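Local coordinates for xylose isomerase-like TIM barrel domain-containing protein (PDB 4KW2) that is of unknown function but folds as a xylose isomerase-like TIM barrel, the scaffold of sugar isomerases and AP endonucleases, and may itself be an isomerase, at residues A[95-100]-A[122-127]; A[142-147]-A[170-175]. One frame throughout, in Å; residues are numbered along the deposited sequence.

Contact 1: residues A[95-100]-A[122-127]; sequences FGVASY and TVEPEL
Phe95 and Thr122 open a short run of parallel backbone bonds: Thr122 N donates to Phe95 O (2.9 Å), Ala98 N to Thr122 O (3.0 Å) and Glu124 N to Ala98 O (2.8 Å). The peptide between Gly96 and Val97 is cis, and Thr122 bonds Phe95 O and Ala98 N, three residues apart, where regular parallel pairing would use residues two apart, so one extra residue bulges beside it. The bare CA of Gly96 lets Thr122 OG1 approach to 3.1 Å. That hydroxyl sits between its own backbone N and carbonyl carbon (chi1 51°), and its hydrogen bond goes to Glu52 OE2 on a third strand. Residues 95-98 and 122-123 end strands 91-98 and 120-123, joined by helix 103-116 as a beta-alpha-beta crossover of the TIM barrel, and both segments run on into loops. Ala98 and Val123 pair in register and turn outward to this helix, Ala98 against Phe109 and Val123 against Trp106.

Van der Waals contact comes mainly from Val97: CG2 lies against the Thr122 hydroxyl, 3.7 Å from OG1, the two side chains crossing at about a right angle, while CG1 lies 3.9 Å from Glu124 CB. Past the strands a side chain takes over the bonding: Ser99 OG, swung anti to its backbone N (chi1 -171°), donates to Glu124 O at 2.7 Å in the carbonyl plane. The same OG is hydrogen-bonded to Val184 N of the second subunit. Glu124 OE1 is buried without a partner in the model, whereas OE2 makes a long, weak ion pair with Arg183 of that subunit.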
# COMPACT_ATOMS: atom_id res chain seq x y z
N PHE A 95 -1.59 -0.41 -24.36
CA PHE A 95 -0.98 0.72 -23.68
C PHE A 95 -1.99 1.26 -22.68
O PHE A 95 -3.18 1.27 -22.94
CB PHE A 95 -0.58 1.80 -24.68
CG PHE A 95 0.54 1.40 -25.58
CD1 PHE A 95 1.84 1.41 -25.12
CD2 PHE A 95 0.29 1.01 -26.88
CE1 PHE A 95 2.89 1.03 -25.95
CE2 PHE A 95 1.33 0.62 -27.71
CZ PHE A 95 2.63 0.63 -27.24
N GLY A 96 -1.48 1.72 -21.54
CA GLY A 96 -2.32 2.32 -20.52
C GLY A 96 -1.62 2.20 -19.18
O GLY A 96 -0.56 1.57 -19.11
N VAL A 97 -2.19 2.79 -18.12
CA VAL A 97 -3.52 3.40 -18.16
C VAL A 97 -3.45 4.90 -18.47
O VAL A 97 -2.80 5.67 -17.77
CB VAL A 97 -4.27 3.18 -16.82
CG1 VAL A 97 -5.68 3.74 -16.90
CG2 VAL A 97 -4.29 1.71 -16.45
N ALA A 98 -4.17 5.31 -19.51
CA ALA A 98 -4.21 6.71 -19.89
C ALA A 98 -5.42 7.40 -19.28
O ALA A 98 -6.53 6.87 -19.31
CB ALA A 98 -4.22 6.84 -21.41
N SER A 99 -5.20 8.58 -18.71
CA SER A 99 -6.24 9.34 -18.05
C SER A 99 -6.10 10.81 -18.44
O SER A 99 -5.98 11.69 -17.59
CB SER A 99 -6.13 9.16 -16.53
OG SER A 99 -7.24 9.72 -15.85
N TYR A 100 -6.12 11.05 -19.75
CA TYR A 100 -5.87 12.39 -20.30
C TYR A 100 -7.04 13.34 -20.10
O TYR A 100 -8.19 12.92 -19.94
CB TYR A 100 -5.58 12.31 -21.79
CG TYR A 100 -4.29 11.63 -22.16
CD1 TYR A 100 -3.07 12.22 -21.88
CD2 TYR A 100 -4.29 10.40 -22.81
CE1 TYR A 100 -1.88 11.61 -22.24
CE2 TYR A 100 -3.11 9.78 -23.17
CZ TYR A 100 -1.91 10.39 -22.89
OH TYR A 100 -0.73 9.79 -23.25
N THR A 122 -5.95 0.68 -22.24
CA THR A 122 -6.62 0.80 -20.96
C THR A 122 -6.64 2.28 -20.58
O THR A 122 -5.64 2.98 -20.73
CB THR A 122 -5.95 -0.03 -19.86
OG1 THR A 122 -4.55 0.24 -19.84
CG2 THR A 122 -6.15 -1.51 -20.13
N VAL A 123 -7.80 2.73 -20.10
CA VAL A 123 -8.07 4.15 -19.93
C VAL A 123 -8.93 4.43 -18.70
O VAL A 123 -9.73 3.60 -18.28
CB VAL A 123 -8.79 4.74 -21.17
CG1 VAL A 123 -7.99 4.46 -22.43
CG2 VAL A 123 -10.20 4.18 -21.32
N GLU A 124 -8.74 5.62 -18.13
CA GLU A 124 -9.49 6.07 -16.96
C GLU A 124 -10.01 7.47 -17.26
O GLU A 124 -9.40 8.46 -16.84
CB GLU A 124 -8.60 6.05 -15.72
CG GLU A 124 -9.30 6.44 -14.42
CD GLU A 124 -8.49 6.13 -13.17
OE1 GLU A 124 -7.74 5.12 -13.17
OE2 GLU A 124 -8.59 6.89 -12.19
N PRO A 125 -11.13 7.57 -18.01
CA PRO A 125 -11.66 8.84 -18.43
C PRO A 125 -12.82 9.30 -17.56
O PRO A 125 -13.31 8.55 -16.73
CB PRO A 125 -12.19 8.52 -19.83
CG PRO A 125 -12.67 7.10 -19.71
CD PRO A 125 -11.94 6.46 -18.55
N GLU A 126 -13.24 10.55 -17.77
CA GLU A 126 -14.50 11.03 -17.22
C GLU A 126 -15.62 10.56 -18.13
O GLU A 126 -15.39 10.19 -19.29
CB GLU A 126 -14.50 12.56 -17.14
CG GLU A 126 -13.57 13.12 -16.08
CD GLU A 126 -13.42 14.63 -16.17
OE1 GLU A 126 -13.50 15.18 -17.30
OE2 GLU A 126 -13.20 15.27 -15.12
N LEU A 127 -16.85 10.57 -17.61
CA LEU A 127 -18.02 10.13 -18.37
C LEU A 127 -18.27 11.00 -19.61
O LEU A 127 -18.67 10.48 -20.65
CB LEU A 127 -19.26 10.10 -17.48
CG LEU A 127 -19.19 9.22 -16.23
CD1 LEU A 127 -20.51 9.30 -15.46
CD2 LEU A 127 -18.86 7.77 -16.56

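Contact 2: residues A[142-147]-A[170-175]; sequences MEVAIH and PLMGVC
Leu171 lies beside Met142 and Glu143 where two neighbouring parallel strands of the TIM barrel, 143-146 and 172-178, begin. Its CB packs 3.7 Å from Met142 O, and the Leu171 and Glu143 side chains cross at about a right angle, CD2 touching CG. The Glu143 carboxylate continues to a salt bridge with Lys200. Leu171 O accepts the first rung of the pairing, from Val144 N at 2.8 Å.

Met172, a selenomethionine, follows on the outer face with Val144 and Ile146, beneath helix 130-140. The bend at chi2 (-69°) sets SE 3.9 Å from Val144 CB, the two side chains side by side and pointing the same way, and a second bend, at chi3, carries CE to Ile146 CD1.

Gly173 pairs in register with Ala145 and uses both its backbone polar atoms. Its N bonds Val144 O at 2.6 Å, a short contact close to the C=O axis, and its O receives Ile146 N from above the carbonyl plane. Ile146 CB and CG1 also rest against that oxygen.

Val174 is in register with Ile146 and touches its carbonyl oxygen with CG1, while its side chain also packs on Ile199 of the following strand. The strand directions differ by 43° over these short pieces, in keeping with the twist of the barrel.

Cys175 N closes the pairing with Ile146 O. The Cys175 CB points toward strand 143-146 and meets Ala145 CB at 3.7 Å, near Thr122 and Val201. SG, anti to the backbone N (chi1 180°), approaches the His147 ring obliquely, 3.9 Å from CD2.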
# COMPACT_ATOMS: atom_id res chain seq x y z
N MSE A 142 -9.64 0.33 -32.43
CA MSE A 142 -8.95 0.07 -31.17
C MSE A 142 -9.95 -0.33 -30.13
O MSE A 142 -10.98 0.33 -29.97
CB MSE A 142 -8.25 1.36 -30.76
CG MSE A 142 -7.31 1.20 -29.57
SE MSE A 142 -5.85 -0.05 -29.99
CE MSE A 142 -5.09 0.95 -31.51
N GLU A 143 -9.67 -1.40 -29.41
CA GLU A 143 -10.50 -1.77 -28.27
C GLU A 143 -10.11 -0.92 -27.06
O GLU A 143 -8.96 -0.52 -26.91
CB GLU A 143 -10.37 -3.26 -27.96
CG GLU A 143 -10.97 -4.13 -29.05
CD GLU A 143 -11.05 -5.58 -28.65
OE1 GLU A 143 -10.02 -6.15 -28.24
OE2 GLU A 143 -12.16 -6.15 -28.76
N VAL A 144 -11.10 -0.65 -26.22
CA VAL A 144 -10.93 0.24 -25.08
C VAL A 144 -11.40 -0.47 -23.81
O VAL A 144 -12.54 -0.93 -23.75
CB VAL A 144 -11.72 1.55 -25.27
CG1 VAL A 144 -11.49 2.51 -24.11
CG2 VAL A 144 -11.34 2.21 -26.59
N ALA A 145 -10.51 -0.58 -22.83
CA ALA A 145 -10.85 -1.16 -21.54
C ALA A 145 -10.86 -0.05 -20.50
O ALA A 145 -9.81 0.49 -20.14
CB ALA A 145 -9.86 -2.25 -21.17
N ILE A 146 -12.06 0.29 -20.04
CA ILE A 146 -12.25 1.40 -19.11
C ILE A 146 -12.01 0.94 -17.68
O ILE A 146 -12.57 -0.05 -17.23
CB ILE A 146 -13.66 2.02 -19.27
CG1 ILE A 146 -13.78 2.67 -20.66
CG2 ILE A 146 -13.94 3.05 -18.18
CD1 ILE A 146 -15.20 2.91 -21.11
N HIS A 147 -11.17 1.69 -16.98
CA HIS A 147 -10.82 1.46 -15.59
C HIS A 147 -11.44 2.61 -14.80
O HIS A 147 -11.06 3.76 -14.99
CB HIS A 147 -9.29 1.48 -15.48
CG HIS A 147 -8.75 0.96 -14.18
ND1 HIS A 147 -9.15 1.45 -12.96
CD2 HIS A 147 -7.80 0.04 -13.93
CE1 HIS A 147 -8.49 0.82 -12.00
NE2 HIS A 147 -7.66 -0.04 -12.56
N PRO A 170 -19.09 -2.47 -29.42
CA PRO A 170 -18.45 -3.57 -28.69
C PRO A 170 -16.97 -3.33 -28.38
O PRO A 170 -16.39 -4.02 -27.54
CB PRO A 170 -18.61 -4.78 -29.64
CG PRO A 170 -19.61 -4.36 -30.66
CD PRO A 170 -19.51 -2.88 -30.78
N LEU A 171 -16.36 -2.36 -29.05
CA LEU A 171 -14.99 -1.94 -28.76
C LEU A 171 -14.85 -1.32 -27.36
O LEU A 171 -13.78 -1.39 -26.76
CB LEU A 171 -14.50 -0.93 -29.81
CG LEU A 171 -14.46 -1.40 -31.26
CD1 LEU A 171 -14.32 -0.21 -32.20
CD2 LEU A 171 -13.33 -2.40 -31.48
N MSE A 172 -15.93 -0.72 -26.86
CA MSE A 172 -15.92 -0.08 -25.54
C MSE A 172 -16.16 -1.12 -24.47
O MSE A 172 -17.27 -1.61 -24.32
CB MSE A 172 -16.99 1.01 -25.46
CG MSE A 172 -16.77 2.11 -26.49
SE MSE A 172 -15.16 3.15 -26.06
CE MSE A 172 -15.93 4.34 -24.68
N GLY A 173 -15.11 -1.44 -23.71
CA GLY A 173 -15.19 -2.48 -22.68
C GLY A 173 -14.64 -2.04 -21.33
O GLY A 173 -14.48 -0.85 -21.06
N VAL A 174 -14.34 -3.03 -20.49
CA VAL A 174 -13.94 -2.80 -19.11
C VAL A 174 -12.59 -3.42 -18.78
O VAL A 174 -12.31 -4.56 -19.13
CB VAL A 174 -15.01 -3.38 -18.15
CG1 VAL A 174 -14.60 -3.19 -16.69
CG2 VAL A 174 -16.35 -2.73 -18.42
N CYS A 175 -11.75 -2.64 -18.09
CA CYS A 175 -10.53 -3.14 -17.47
C CYS A 175 -10.87 -3.45 -16.02
O CYS A 175 -11.04 -2.54 -15.21
CB CYS A 175 -9.42 -2.10 -17.53
SG CYS A 175 -7.86 -2.62 -16.78

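In the fold
Contacts 1 and 2 follow one another in the chain and lie side by side in the eight-stranded barrel, their centres about 10 Å apart. Strands 120-123 and 143-146 are the shared seam: Val123 N lies 3.0 Å from Ala145 O and Val123 O 2.7 Å from His147 N, both probable hydrogen bonds. On the outer face of the barrel, Val123 CG2 packs on Val144 CG1 at 3.5 Å. At the carboxyl ends of the strands the two contacts also meet, Glu124 CG 3.2 Å from His147 O, at the barrel mouth where enzymes of this fold carry their active sites. The second subunit touches contact 1 but not contact 2.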